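Long-range contacts in Serine/threonine-protein kinase PknI (Mycobacterium tuberculosis, PDB 5XLM), which is a membrane-anchored serine/threonine-protein kinase that slows mycobacterial growth in the infected host, its extracellular sensor domain, the part described here, probably regulating it through dimerization: residues 47-52 and 166-171; 82-87 and 180-185; 106-111 and 137-142; 35-40 and 68-73. All coordinates share one frame; numbering follows the deposited sequence.

Contact 1: 47-52 and 166-171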
loop_
_atom_site.group_PDB
_atom_site.type_symbol
_atom_site.label_atom_id
_atom_site.label_comp_id
_atom_site.label_asym_id
_atom_site.label_seq_id
_atom_site.Cartn_x
_atom_site.Cartn_y
_atom_site.Cartn_z
ATOM N N SER A 47 4.995 -2.241 14.872
ATOM C CA SER A 47 5.081 -2.861 16.188
ATOM C C SER A 47 4.860 -4.366 16.134
ATOM O O SER A 47 5.040 -5.036 17.156
ATOM C CB SER A 47 4.067 -2.231 17.142
ATOM O OG SER A 47 2.741 -2.423 16.680
ATOM N N LYS A 48 4.470 -4.904 14.977
ATOM C CA LYS A 48 4.242 -6.333 14.798
ATOM C C LYS A 48 5.166 -6.920 13.737
ATOM O O LYS A 48 4.861 -7.970 13.161
ATOM C CB LYS A 48 2.781 -6.593 14.429
ATOM C CG LYS A 48 1.776 -6.060 15.435
ATOM C CD LYS A 48 0.440 -5.801 14.754
ATOM C CE LYS A 48 -0.702 -5.730 15.753
ATOM N NZ LYS A 48 -2.004 -5.513 15.064
ATOM N N GLN A 49 6.288 -6.258 13.470
ATOM C CA GLN A 49 7.217 -6.709 12.445
ATOM C C GLN A 49 7.847 -8.045 12.827
ATOM O O GLN A 49 8.214 -8.268 13.984
ATOM C CB GLN A 49 8.300 -5.653 12.233
ATOM C CG GLN A 49 9.397 -6.065 11.285
ATOM C CD GLN A 49 10.312 -4.913 10.941
ATOM O OE1 GLN A 49 9.893 -3.754 10.931
ATOM N NE2 GLN A 49 11.572 -5.220 10.662
ATOM N N THR A 50 7.972 -8.935 11.843
ATOM C CA THR A 50 8.547 -10.257 12.043
ATOM C C THR A 50 9.739 -10.468 11.117
ATOM O O THR A 50 9.817 -9.883 10.032
ATOM C CB THR A 50 7.511 -11.365 11.796
ATOM O OG1 THR A 50 7.097 -11.339 10.424
ATOM C CG2 THR A 50 6.297 -11.177 12.693
ATOM N N TYR A 51 10.664 -11.317 11.560
ATOM C CA TYR A 51 11.852 -11.703 10.798
ATOM C C TYR A 51 11.811 -13.220 10.646
ATOM O O TYR A 51 12.183 -13.949 11.571
ATOM C CB TYR A 51 13.125 -11.236 11.502
ATOM C CG TYR A 51 14.404 -11.442 10.718
ATOM C CD1 TYR A 51 14.885 -10.455 9.866
ATOM C CD2 TYR A 51 15.140 -12.614 10.843
ATOM C CE1 TYR A 51 16.058 -10.633 9.153
ATOM C CE2 TYR A 51 16.315 -12.803 10.132
ATOM C CZ TYR A 51 16.770 -11.806 9.292
ATOM O OH TYR A 51 17.935 -11.985 8.580
ATOM N N ASP A 52 11.359 -13.690 9.480
ATOM C CA ASP A 52 11.084 -15.111 9.248
ATOM C C ASP A 52 10.097 -15.649 10.286
ATOM O O ASP A 52 10.362 -16.629 10.985
ATOM C CB ASP A 52 12.373 -15.937 9.232
ATOM C CG ASP A 52 13.125 -15.821 7.919
ATOM O OD1 ASP A 52 12.472 -15.655 6.867
ATOM O OD2 ASP A 52 14.371 -15.906 7.937
ATOM N N ILE A 166 10.918 -10.157 5.818
ATOM C CA ILE A 166 10.360 -9.291 6.850
ATOM C C ILE A 166 8.900 -9.012 6.519
ATOM O O ILE A 166 8.577 -8.566 5.411
ATOM C CB ILE A 166 11.156 -7.981 6.959
ATOM C CG1 ILE A 166 12.642 -8.275 7.160
ATOM C CG2 ILE A 166 10.618 -7.133 8.095
ATOM C CD1 ILE A 166 13.498 -7.034 7.281
ATOM N N ARG A 167 8.017 -9.269 7.479
ATOM C CA ARG A 167 6.583 -9.080 7.306
ATOM C C ARG A 167 6.083 -8.069 8.326
ATOM O O ARG A 167 6.374 -8.189 9.521
ATOM C CB ARG A 167 5.829 -10.404 7.451
ATOM C CG ARG A 167 6.151 -11.411 6.361
ATOM C CD ARG A 167 5.381 -12.706 6.552
ATOM N NE ARG A 167 5.737 -13.704 5.548
ATOM C CZ ARG A 167 6.763 -14.542 5.664
ATOM N NH1 ARG A 167 7.537 -14.500 6.739
ATOM N NH2 ARG A 167 7.018 -15.420 4.705
ATOM N N ILE A 168 5.335 -7.075 7.849
ATOM C CA ILE A 168 4.782 -6.027 8.694
ATOM C C ILE A 168 3.289 -5.942 8.403
ATOM O O ILE A 168 2.898 -5.628 7.276
ATOM C CB ILE A 168 5.450 -4.664 8.451
ATOM C CG1 ILE A 168 6.974 -4.802 8.487
ATOM C CG2 ILE A 168 4.987 -3.657 9.486
ATOM C CD1 ILE A 168 7.703 -3.801 7.618
ATOM N N PRO A 169 2.414 -6.222 9.373
ATOM C CA PRO A 169 0.973 -6.124 9.114
ATOM C C PRO A 169 0.575 -4.718 8.693
ATOM O O PRO A 169 1.206 -3.727 9.071
ATOM C CB PRO A 169 0.346 -6.507 10.458
ATOM C CG PRO A 169 1.381 -7.366 11.115
ATOM C CD PRO A 169 2.701 -6.775 10.707
ATOM N N ALA A 170 -0.485 -4.639 7.888
ATOM C CA ALA A 170 -0.945 -3.374 7.333
ATOM C C ALA A 170 -2.465 -3.347 7.296
ATOM O O ALA A 170 -3.109 -4.371 7.059
ATOM C CB ALA A 170 -0.386 -3.145 5.923
ATOM N N VAL A 171 -3.028 -2.164 7.533
ATOM C CA VAL A 171 -4.467 -1.937 7.476
ATOM C C VAL A 171 -4.720 -0.703 6.625
ATOM O O VAL A 171 -3.999 0.295 6.733
ATOM C CB VAL A 171 -5.080 -1.761 8.884
ATOM C CG1 VAL A 171 -6.569 -1.454 8.790
ATOM C CG2 VAL A 171 -4.845 -3.001 9.729
HETATM O O HOH W 1 9.398 -16.352 6.137
#

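Contact 2: 82-87 and 180-185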
loop_
_atom_site.group_PDB
_atom_site.type_symbol
_atom_site.label_atom_id
_atom_site.label_comp_id
_atom_site.label_asym_id
_atom_site.label_seq_id
_atom_site.Cartn_x
_atom_site.Cartn_y
_atom_site.Cartn_z
ATOM N N THR A 82 -1.592 8.123 -4.968
ATOM C CA THR A 82 -0.674 9.233 -4.769
ATOM C C THR A 82 -0.732 9.662 -3.310
ATOM O O THR A 82 -1.810 9.714 -2.712
ATOM C CB THR A 82 -0.987 10.405 -5.705
ATOM O OG1 THR A 82 -0.087 11.491 -5.426
ATOM C CG2 THR A 82 -2.428 10.875 -5.541
ATOM N N MET A 83 0.433 9.951 -2.739
ATOM C CA MET A 83 0.523 10.222 -1.312
ATOM C C MET A 83 0.015 11.620 -0.987
ATOM O O MET A 83 0.318 12.590 -1.688
ATOM C CB MET A 83 1.963 10.067 -0.831
ATOM C CG MET A 83 2.107 9.972 0.675
ATOM S SD MET A 83 3.808 9.632 1.165
ATOM C CE MET A 83 3.631 9.416 2.933
ATOM N N LEU A 84 -0.763 11.713 0.083
ATOM C CA LEU A 84 -1.269 12.980 0.583
ATOM C C LEU A 84 -0.401 13.459 1.741
ATOM O O LEU A 84 0.406 12.712 2.300
ATOM C CB LEU A 84 -2.731 12.834 1.015
ATOM C CG LEU A 84 -3.694 12.285 -0.043
ATOM C CD1 LEU A 84 -5.068 12.063 0.567
ATOM C CD2 LEU A 84 -3.781 13.216 -1.246
ATOM N N ASP A 85 -0.565 14.730 2.093
ATOM C CA ASP A 85 0.212 15.290 3.187
ATOM C C ASP A 85 -0.280 14.738 4.521
ATOM O O ASP A 85 -1.442 14.353 4.669
ATOM C CB ASP A 85 0.138 16.816 3.168
ATOM C CG ASP A 85 1.267 17.464 3.947
ATOM O OD1 ASP A 85 1.299 17.316 5.187
ATOM O OD2 ASP A 85 2.135 18.103 3.312
ATOM N N ASP A 86 0.629 14.700 5.499
ATOM C CA ASP A 86 0.334 14.023 6.760
ATOM C C ASP A 86 -0.784 14.719 7.527
ATOM O O ASP A 86 -1.682 14.057 8.061
ATOM C CB ASP A 86 1.596 13.937 7.618
ATOM C CG ASP A 86 2.588 12.923 7.093
ATOM O OD1 ASP A 86 2.167 11.984 6.383
ATOM O OD2 ASP A 86 3.791 13.060 7.398
ATOM N N ASN A 87 -0.749 16.047 7.602
ATOM C CA ASN A 87 -1.760 16.769 8.363
ATOM C C ASN A 87 -2.946 17.175 7.495
ATOM O O ASN A 87 -4.101 16.980 7.886
ATOM C CB ASN A 87 -1.137 18.003 9.021
ATOM C CG ASN A 87 0.070 17.661 9.871
ATOM O OD1 ASN A 87 -0.061 17.289 11.038
ATOM N ND2 ASN A 87 1.254 17.784 9.288
ATOM N N PRO A 180 -10.794 16.743 -3.912
ATOM C CA PRO A 180 -11.050 17.344 -5.233
ATOM C C PRO A 180 -9.927 18.235 -5.739
ATOM O O PRO A 180 -9.952 18.624 -6.911
ATOM C CB PRO A 180 -12.337 18.150 -5.008
ATOM C CG PRO A 180 -12.971 17.533 -3.796
ATOM C CD PRO A 180 -11.832 17.097 -2.930
ATOM N N ALA A 181 -8.943 18.561 -4.900
ATOM C CA ALA A 181 -7.814 19.361 -5.350
ATOM C C ALA A 181 -6.726 18.511 -5.992
ATOM O O ALA A 181 -6.051 18.977 -6.917
ATOM C CB ALA A 181 -7.235 20.161 -4.183
ATOM N N VAL A 182 -6.545 17.273 -5.536
ATOM C CA VAL A 182 -5.434 16.451 -6.002
ATOM C C VAL A 182 -5.812 15.755 -7.303
ATOM O O VAL A 182 -6.985 15.468 -7.568
ATOM C CB VAL A 182 -5.009 15.437 -4.918
ATOM C CG1 VAL A 182 -5.997 14.278 -4.835
ATOM C CG2 VAL A 182 -3.594 14.931 -5.176
ATOM N N THR A 183 -4.805 15.499 -8.136
ATOM C CA THR A 183 -4.968 14.747 -9.376
ATOM C C THR A 183 -4.256 13.411 -9.209
ATOM O O THR A 183 -3.024 13.364 -9.126
ATOM C CB THR A 183 -4.413 15.515 -10.577
ATOM O OG1 THR A 183 -2.981 15.520 -10.528
ATOM C CG2 THR A 183 -4.917 16.951 -10.579
ATOM N N VAL A 184 -5.027 12.329 -9.152
ATOM C CA VAL A 184 -4.447 10.993 -9.072
ATOM C C VAL A 184 -4.193 10.514 -10.496
ATOM O O VAL A 184 -5.099 10.585 -11.339
ATOM C CB VAL A 184 -5.362 10.022 -8.308
ATOM C CG1 VAL A 184 -4.604 8.749 -7.947
ATOM C CG2 VAL A 184 -5.929 10.686 -7.067
ATOM N N PRO A 185 -2.988 10.043 -10.819
ATOM C CA PRO A 185 -2.720 9.572 -12.186
ATOM C C PRO A 185 -3.525 8.317 -12.491
ATOM O O PRO A 185 -3.423 7.314 -11.783
ATOM C CB PRO A 185 -1.212 9.292 -12.176
ATOM C CG PRO A 185 -0.884 9.048 -10.739
ATOM C CD PRO A 185 -1.799 9.945 -9.955
#

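Contact 3: 106-111 and 137-142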
loop_
_atom_site.group_PDB
_atom_site.type_symbol
_atom_site.label_atom_id
_atom_site.label_comp_id
_atom_site.label_asym_id
_atom_site.label_seq_id
_atom_site.Cartn_x
_atom_site.Cartn_y
_atom_site.Cartn_z
ATOM N N GLU A 106 -5.742 -13.028 -7.528
ATOM C CA GLU A 106 -5.770 -14.070 -6.501
ATOM C C GLU A 106 -6.442 -13.567 -5.224
ATOM O O GLU A 106 -6.057 -13.927 -4.108
ATOM C CB GLU A 106 -4.365 -14.606 -6.209
ATOM C CG GLU A 106 -3.741 -15.402 -7.349
ATOM C CD GLU A 106 -3.329 -14.530 -8.521
ATOM O OE1 GLU A 106 -3.951 -14.641 -9.600
ATOM O OE2 GLU A 106 -2.389 -13.724 -8.357
ATOM N N GLY A 107 -7.452 -12.718 -5.392
ATOM C CA GLY A 107 -8.231 -12.236 -4.271
ATOM C C GLY A 107 -7.565 -11.189 -3.408
ATOM O O GLY A 107 -7.963 -11.021 -2.252
ATOM N N GLN A 108 -6.573 -10.469 -3.927
ATOM C CA GLN A 108 -5.895 -9.449 -3.141
ATOM C C GLN A 108 -5.331 -8.382 -4.067
ATOM O O GLN A 108 -5.060 -8.641 -5.242
ATOM C CB GLN A 108 -4.763 -10.041 -2.295
ATOM C CG GLN A 108 -3.554 -10.486 -3.112
ATOM C CD GLN A 108 -2.401 -10.956 -2.245
ATOM O OE1 GLN A 108 -2.505 -10.990 -1.021
ATOM N NE2 GLN A 108 -1.295 -11.323 -2.879
ATOM N N TRP A 109 -5.164 -7.179 -3.522
ATOM C CA TRP A 109 -4.412 -6.119 -4.180
ATOM C C TRP A 109 -2.942 -6.264 -3.815
ATOM O O TRP A 109 -2.606 -6.450 -2.641
ATOM C CB TRP A 109 -4.915 -4.739 -3.753
ATOM C CG TRP A 109 -6.325 -4.448 -4.134
ATOM C CD1 TRP A 109 -7.436 -4.645 -3.368
ATOM C CD2 TRP A 109 -6.782 -3.895 -5.374
ATOM N NE1 TRP A 109 -8.560 -4.251 -4.055
ATOM C CE2 TRP A 109 -8.185 -3.786 -5.289
ATOM C CE3 TRP A 109 -6.142 -3.480 -6.546
ATOM C CZ2 TRP A 109 -8.960 -3.281 -6.333
ATOM C CZ3 TRP A 109 -6.915 -2.981 -7.583
ATOM C CH2 TRP A 109 -8.309 -2.885 -7.469
ATOM N N LYS A 110 -2.068 -6.178 -4.812
ATOM C CA LYS A 110 -0.640 -6.298 -4.561
ATOM C C LYS A 110 0.117 -5.318 -5.439
ATOM O O LYS A 110 -0.100 -5.272 -6.653
ATOM C CB LYS A 110 -0.142 -7.728 -4.815
ATOM C CG LYS A 110 1.345 -7.898 -4.534
ATOM C CD LYS A 110 1.707 -9.337 -4.184
ATOM C CE LYS A 110 1.633 -10.250 -5.397
ATOM N NZ LYS A 110 2.205 -11.597 -5.114
ATOM N N SER A 111 0.990 -4.533 -4.818
ATOM C CA SER A 111 1.847 -3.635 -5.569
ATOM C C SER A 111 2.980 -4.421 -6.214
ATOM O O SER A 111 3.343 -5.514 -5.770
ATOM C CB SER A 111 2.411 -2.542 -4.659
ATOM O OG SER A 111 3.269 -3.092 -3.671
ATOM N N ALA A 137 0.631 -5.918 0.155
ATOM C CA ALA A 137 -0.521 -6.749 -0.163
ATOM C C ALA A 137 -1.681 -6.306 0.712
ATOM O O ALA A 137 -1.521 -6.153 1.927
ATOM C CB ALA A 137 -0.221 -8.234 0.054
ATOM N N LEU A 138 -2.838 -6.081 0.094
ATOM C CA LEU A 138 -4.037 -5.653 0.804
ATOM C C LEU A 138 -5.196 -6.546 0.392
ATOM O O LEU A 138 -5.552 -6.599 -0.790
ATOM C CB LEU A 138 -4.360 -4.184 0.518
ATOM C CG LEU A 138 -3.379 -3.158 1.082
ATOM C CD1 LEU A 138 -3.808 -1.758 0.694
ATOM C CD2 LEU A 138 -3.275 -3.295 2.595
ATOM N N ARG A 139 -5.781 -7.243 1.363
ATOM C CA ARG A 139 -6.879 -8.153 1.091
ATOM C C ARG A 139 -8.192 -7.502 1.488
ATOM O O ARG A 139 -8.336 -7.079 2.646
ATOM C CB ARG A 139 -6.687 -9.465 1.842
ATOM C CG ARG A 139 -5.496 -10.269 1.352
ATOM C CD ARG A 139 -4.339 -10.254 2.337
ATOM N NE ARG A 139 -3.121 -10.810 1.751
ATOM C CZ ARG A 139 -2.012 -11.075 2.435
ATOM N NH1 ARG A 139 -1.968 -10.845 3.739
ATOM N NH2 ARG A 139 -0.948 -11.574 1.815
ATOM N N PRO A 140 -9.164 -7.400 0.584
ATOM C CA PRO A 140 -10.438 -6.762 0.937
ATOM C C PRO A 140 -11.186 -7.589 1.970
ATOM O O PRO A 140 -11.402 -8.788 1.786
ATOM C CB PRO A 140 -11.198 -6.710 -0.396
ATOM C CG PRO A 140 -10.158 -6.949 -1.454
ATOM C CD PRO A 140 -9.131 -7.832 -0.820
ATOM N N GLN A 141 -11.588 -6.924 3.044
ATOM C CA GLN A 141 -12.379 -7.549 4.084
ATOM C C GLN A 141 -13.840 -7.445 3.656
ATOM O O GLN A 141 -14.182 -6.613 2.812
ATOM C CB GLN A 141 -12.128 -6.896 5.438
ATOM C CG GLN A 141 -10.711 -7.112 5.936
ATOM C CD GLN A 141 -10.229 -8.532 5.703
ATOM O OE1 GLN A 141 -10.878 -9.494 6.106
ATOM N NE2 GLN A 141 -9.081 -8.668 5.050
ATOM N N PRO A 142 -14.712 -8.254 4.236
ATOM C CA PRO A 142 -16.126 -8.218 3.854
ATOM C C PRO A 142 -16.736 -6.847 4.112
ATOM O O PRO A 142 -17.578 -6.374 3.351
ATOM C CB PRO A 142 -16.755 -9.257 4.779
ATOM C CG PRO A 142 -15.663 -10.243 5.012
ATOM C CD PRO A 142 -14.381 -9.456 5.021
#

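Contact 4: 35-40 and 68-73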
loop_
_atom_site.group_PDB
_atom_site.type_symbol
_atom_site.label_atom_id
_atom_site.label_comp_id
_atom_site.label_asym_id
_atom_site.label_seq_id
_atom_site.Cartn_x
_atom_site.Cartn_y
_atom_site.Cartn_z
ATOM N N PRO A 35 -13.737 -1.498 -6.264
ATOM C CA PRO A 35 -12.667 -0.582 -6.677
ATOM C C PRO A 35 -12.174 0.263 -5.514
ATOM O O PRO A 35 -12.914 0.568 -4.575
ATOM C CB PRO A 35 -13.333 0.281 -7.756
ATOM C CG PRO A 35 -14.797 0.178 -7.482
ATOM C CD PRO A 35 -15.011 -1.207 -6.943
ATOM N N LEU A 36 -10.898 0.630 -5.580
ATOM C CA LEU A 36 -10.275 1.503 -4.589
ATOM C C LEU A 36 -10.343 2.929 -5.126
ATOM O O LEU A 36 -9.516 3.338 -5.945
ATOM C CB LEU A 36 -8.837 1.076 -4.307
ATOM C CG LEU A 36 -8.637 -0.325 -3.719
ATOM C CD1 LEU A 36 -7.161 -0.609 -3.478
ATOM C CD2 LEU A 36 -9.436 -0.489 -2.434
ATOM N N ASP A 37 -11.342 3.684 -4.672
ATOM C CA ASP A 37 -11.512 5.075 -5.077
ATOM C C ASP A 37 -11.870 5.904 -3.856
ATOM O O ASP A 37 -12.842 5.597 -3.159
ATOM C CB ASP A 37 -12.589 5.217 -6.158
ATOM C CG ASP A 37 -12.030 5.070 -7.559
ATOM O OD1 ASP A 37 -12.121 3.959 -8.125
ATOM O OD2 ASP A 37 -11.490 6.065 -8.087
ATOM N N GLY A 38 -11.092 6.954 -3.606
ATOM C CA GLY A 38 -11.292 7.847 -2.489
ATOM C C GLY A 38 -10.020 8.014 -1.695
ATOM O O GLY A 38 -8.947 7.535 -2.076
ATOM N N THR A 39 -10.139 8.709 -0.567
ATOM C CA THR A 39 -9.010 8.893 0.333
ATOM C C THR A 39 -8.881 7.681 1.245
ATOM O O THR A 39 -9.851 7.275 1.893
ATOM C CB THR A 39 -9.181 10.163 1.165
ATOM O OG1 THR A 39 -9.261 11.299 0.294
ATOM C CG2 THR A 39 -8.003 10.338 2.117
ATOM N N TYR A 40 -7.683 7.106 1.293
ATOM C CA TYR A 40 -7.416 5.918 2.090
ATOM C C TYR A 40 -6.283 6.183 3.069
ATOM O O TYR A 40 -5.292 6.840 2.730
ATOM C CB TYR A 40 -7.066 4.717 1.202
ATOM C CG TYR A 40 -8.270 4.039 0.592
ATOM C CD1 TYR A 40 -8.904 4.574 -0.521
ATOM C CD2 TYR A 40 -8.772 2.859 1.129
ATOM C CE1 TYR A 40 -10.003 3.955 -1.081
ATOM C CE2 TYR A 40 -9.872 2.233 0.576
ATOM C CZ TYR A 40 -10.483 2.785 -0.528
ATOM O OH TYR A 40 -11.579 2.166 -1.084
ATOM N N PHE A 68 -6.626 7.093 -3.791
ATOM C CA PHE A 68 -6.699 5.927 -4.659
ATOM C C PHE A 68 -7.681 6.165 -5.800
ATOM O O PHE A 68 -8.742 6.766 -5.607
ATOM C CB PHE A 68 -7.131 4.684 -3.873
ATOM C CG PHE A 68 -5.994 3.910 -3.267
ATOM C CD1 PHE A 68 -5.536 2.747 -3.866
ATOM C CD2 PHE A 68 -5.394 4.333 -2.091
ATOM C CE1 PHE A 68 -4.497 2.024 -3.309
ATOM C CE2 PHE A 68 -4.353 3.613 -1.530
ATOM C CZ PHE A 68 -3.904 2.458 -2.140
ATOM N N ARG A 69 -7.320 5.685 -6.988
ATOM C CA ARG A 69 -8.243 5.604 -8.110
ATOM C C ARG A 69 -8.014 4.275 -8.817
ATOM O O ARG A 69 -6.879 3.791 -8.898
ATOM C CB ARG A 69 -8.072 6.789 -9.077
ATOM C CG ARG A 69 -7.037 6.576 -10.158
ATOM C CD ARG A 69 -6.628 7.872 -10.840
ATOM N NE ARG A 69 -7.599 8.354 -11.818
ATOM C CZ ARG A 69 -8.119 9.577 -11.814
ATOM N NH1 ARG A 69 -7.757 10.452 -10.884
ATOM N NH2 ARG A 69 -8.994 9.930 -12.745
ATOM N N THR A 70 -9.094 3.674 -9.307
ATOM C CA THR A 70 -9.051 2.340 -9.889
ATOM C C THR A 70 -9.659 2.361 -11.283
ATOM O O THR A 70 -10.678 3.016 -11.515
ATOM C CB THR A 70 -9.794 1.327 -9.002
ATOM O OG1 THR A 70 -9.139 1.231 -7.730
ATOM C CG2 THR A 70 -9.824 -0.050 -9.651
ATOM N N SER A 71 -9.018 1.651 -12.211
ATOM C CA SER A 71 -9.542 1.457 -13.555
ATOM C C SER A 71 -9.408 -0.013 -13.923
ATOM O O SER A 71 -8.336 -0.605 -13.758
ATOM C CB SER A 71 -8.807 2.338 -14.574
ATOM O OG SER A 71 -7.447 1.964 -14.690
ATOM N N CYS A 72 -10.497 -0.602 -14.411
ATOM C CA CYS A 72 -10.553 -2.022 -14.719
ATOM C C CYS A 72 -10.778 -2.229 -16.209
ATOM O O CYS A 72 -11.614 -1.556 -16.822
ATOM C CB CYS A 72 -11.674 -2.721 -13.936
ATOM S SG CYS A 72 -11.526 -2.699 -12.127
ATOM N N THR A 73 -10.021 -3.157 -16.784
ATOM C CA THR A 73 -10.292 -3.679 -18.115
ATOM C C THR A 73 -11.161 -4.919 -17.928
ATOM O O THR A 73 -11.431 -5.299 -16.781
ATOM C CB THR A 73 -8.986 -4.000 -18.846
ATOM O OG1 THR A 73 -8.402 -5.180 -18.282
ATOM C CG2 THR A 73 -8.010 -2.839 -18.718
#

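Contact 1: 47-52 and 166-171
Thr-50 and Arg-167 face each other as a hydrogen-bonded antiparallel pair: Thr-50 N donates to Arg-167 O at 2.9 Å, and Arg-167 N returns a longer bond of 3.2 Å to Thr-50 O. Followed outward, the Arg-167 side chain first sets its CB 3.4 Å from Thr-50 OG1, the hydroxyl that also gives a weak bond to Arg-167 O. CG lies farther from Thr-50 OG1, and the extended run to NE carries the guanidinium toward the turn beyond the strand. There the group is swung out of line with its chain (chi4 86°), and NH1 donates at 2.7 Å to a water lying at its edge. That water donates in turn to Asp-52 OD1 at 3.2 Å, bridging two opposite charges that do not meet directly; Asp-52 OD1 also accepts from Val-165 N, and Arg-167 makes a cation-pi contact with Tyr-53. Strand 38-51 lies between 62-72 and 165-174 in the sensor domain, whose antiparallel sheet closes on itself like a barrel. On the face away from Arg-167, Ile-166 packs its CG1 4.1 Å from Tyr-51 CD1, while the aliphatic part of Gln-49 lies alongside Ile-168, with its CG 3.9 Å from Ile-168 CG1. Farther along, the Pro-169 ring meets Lys-48 through CG, 3.7 Å from Lys-48 CB.

Contact 2: 82-87 and 180-185
Thr-82 and Val-184 mark the near end of two backbones that run in opposite senses and draw apart: their CA atoms are 6.0 Å from each other, whereas those of Leu-84 and Val-182 are 8.5 Å apart. Both segments are largely extended where they touch, but 180-185 is a loop that does not join the sheet as a further strand. The main chain of 82-87 is bonded elsewhere instead, Thr-82 to Ala-67 and Leu-84 to Trp-65, both on strand 62-72. What remains between the segments is side-chain packing. Thr-82 directs its CB at the loop, and with OG1 anti to the backbone N (chi1 178°) it is the methyl, not the hydroxyl, that meets the valines. CG2 lies 3.8 Å from Val-184 CG2 and 3.9 Å from Val-184 CG1, touching both branches. This is the tail of the domain, after the last strand, 165-174, folding back across the outer part of strands 62-72 and 77-83: Val-184 also rests on Ala-67 and Arg-69, and Leu-84 on Pro-179. Val-182 points its CB at the strand and places CG2 4.2 Å from Thr-82 CG2. The same methyl lies 4.3 Å from Leu-84 CD2, so that it bridges two residues on one side of the chain 82-84. Pro-185 adds a looser contact, its CD 4.4 Å from Thr-82 CB, and leans on Pro-99 as well.

Contact 3: 106-111 and 137-142
Gln-108 and Arg-139 lie side by side and point the same way, their amide and guanidinium planes only 13° apart. Arg-139 NE donates to Gln-108 OE1 at 2.8 Å, almost straight along the line of the amide carbonyl, and NH2 adds a weak bond to the same oxygen. Arg-139 CG, 3.7 Å from Gln-108 CB, runs beside the glutamine; the bend at chi2 (108°) then turns the chain so that the guanidinium meets the amide oxygen edge-on, in nearly the same plane. A salt bridge from NH2 to Glu-149 also holds the guanidinium, and may fix its rotation. The side chains of Trp-109 and Leu-138 emerge from the opposite face of the sheet. Their backbones form a hydrogen-bonded antiparallel pair with two bonds of 2.8 Å, Trp-109 N to Leu-138 O and Leu-138 N to Trp-109 O. The indole then folds past its partner strand: Leu-138 O lies at the ring edge, 3.7 Å from Trp-109 CD1. Pro-140 crosses the tryptophan at about a right angle, setting its CG 4.0 Å from Trp-109 CD1. Strand 108-117 sits between 131-140 and 100-105, the latter supplying Phe-104 for an edge-to-face pair with Trp-109. From there the indole reaches Leu-146 on strand 146-154 and, beyond strand 100-105, Cys-77 and Ala-79 of strand 77-83.

Contact 4: 35-40 and 68-73
Backbone hydrogen bonds join Gly-38 and Phe-68 in both directions, Phe-68 N to Gly-38 O at 2.9 Å and Gly-38 N to Phe-68 O at 3.1 Å. Gly-38 has a positive phi (128°), where a CB would press on the carbonyl oxygen of Asp-37. Ahead of this pair, side chains take over the polar contacts. Thr-70 OG1 donates to Leu-36 O at 2.8 Å, from above the carbonyl plane, and Thr-70 N reaches Asp-37 OD1 at 3.3 Å, from above the carboxylate. Apolar packing centres on Phe-68. Leu-36 lies alongside, its CD1 3.7 Å from Phe-68 CD1; Tyr-40 crosses at about a right angle, with CB 3.7 Å from Phe-68 CD2. The two aromatic planes meet obliquely at 65°. Pro-35 completes the packing with CB 3.9 Å from Thr-70 CB. Phe-68 also rests on Ala-79 and Ala-81 of strand 77-83, which the Cys-72 to Cys-77 disulfide ties to strand 62-72 across their turn. The arrangement is that of a barrel-like antiparallel sheet in which the first strand, 38-51, enters beside a disulfide-closed beta-hairpin.

From the N terminus, contact 4 closes first, setting the start of strand 38-51 against strand 62-72. Contact 1 opens within that loop, at the far end of strand 38-51, and crosses it, closing only at strand 165-174. Contact 2 opens next, on strand 77-83, and crosses contact 1 in turn, since its partner lies in the tail beyond strand 165-174. Contact 3 is nested inside both long loops and joins strands 108-117 and 131-140. Strand 38-51 thus has early and late strands as neighbours, which brings the curled sheet round on itself. Contacts 3 and 4 meet where Trp-109 packs on Leu-36 and Thr-70; contacts 2 and 4 meet at Arg-69 and Val-184.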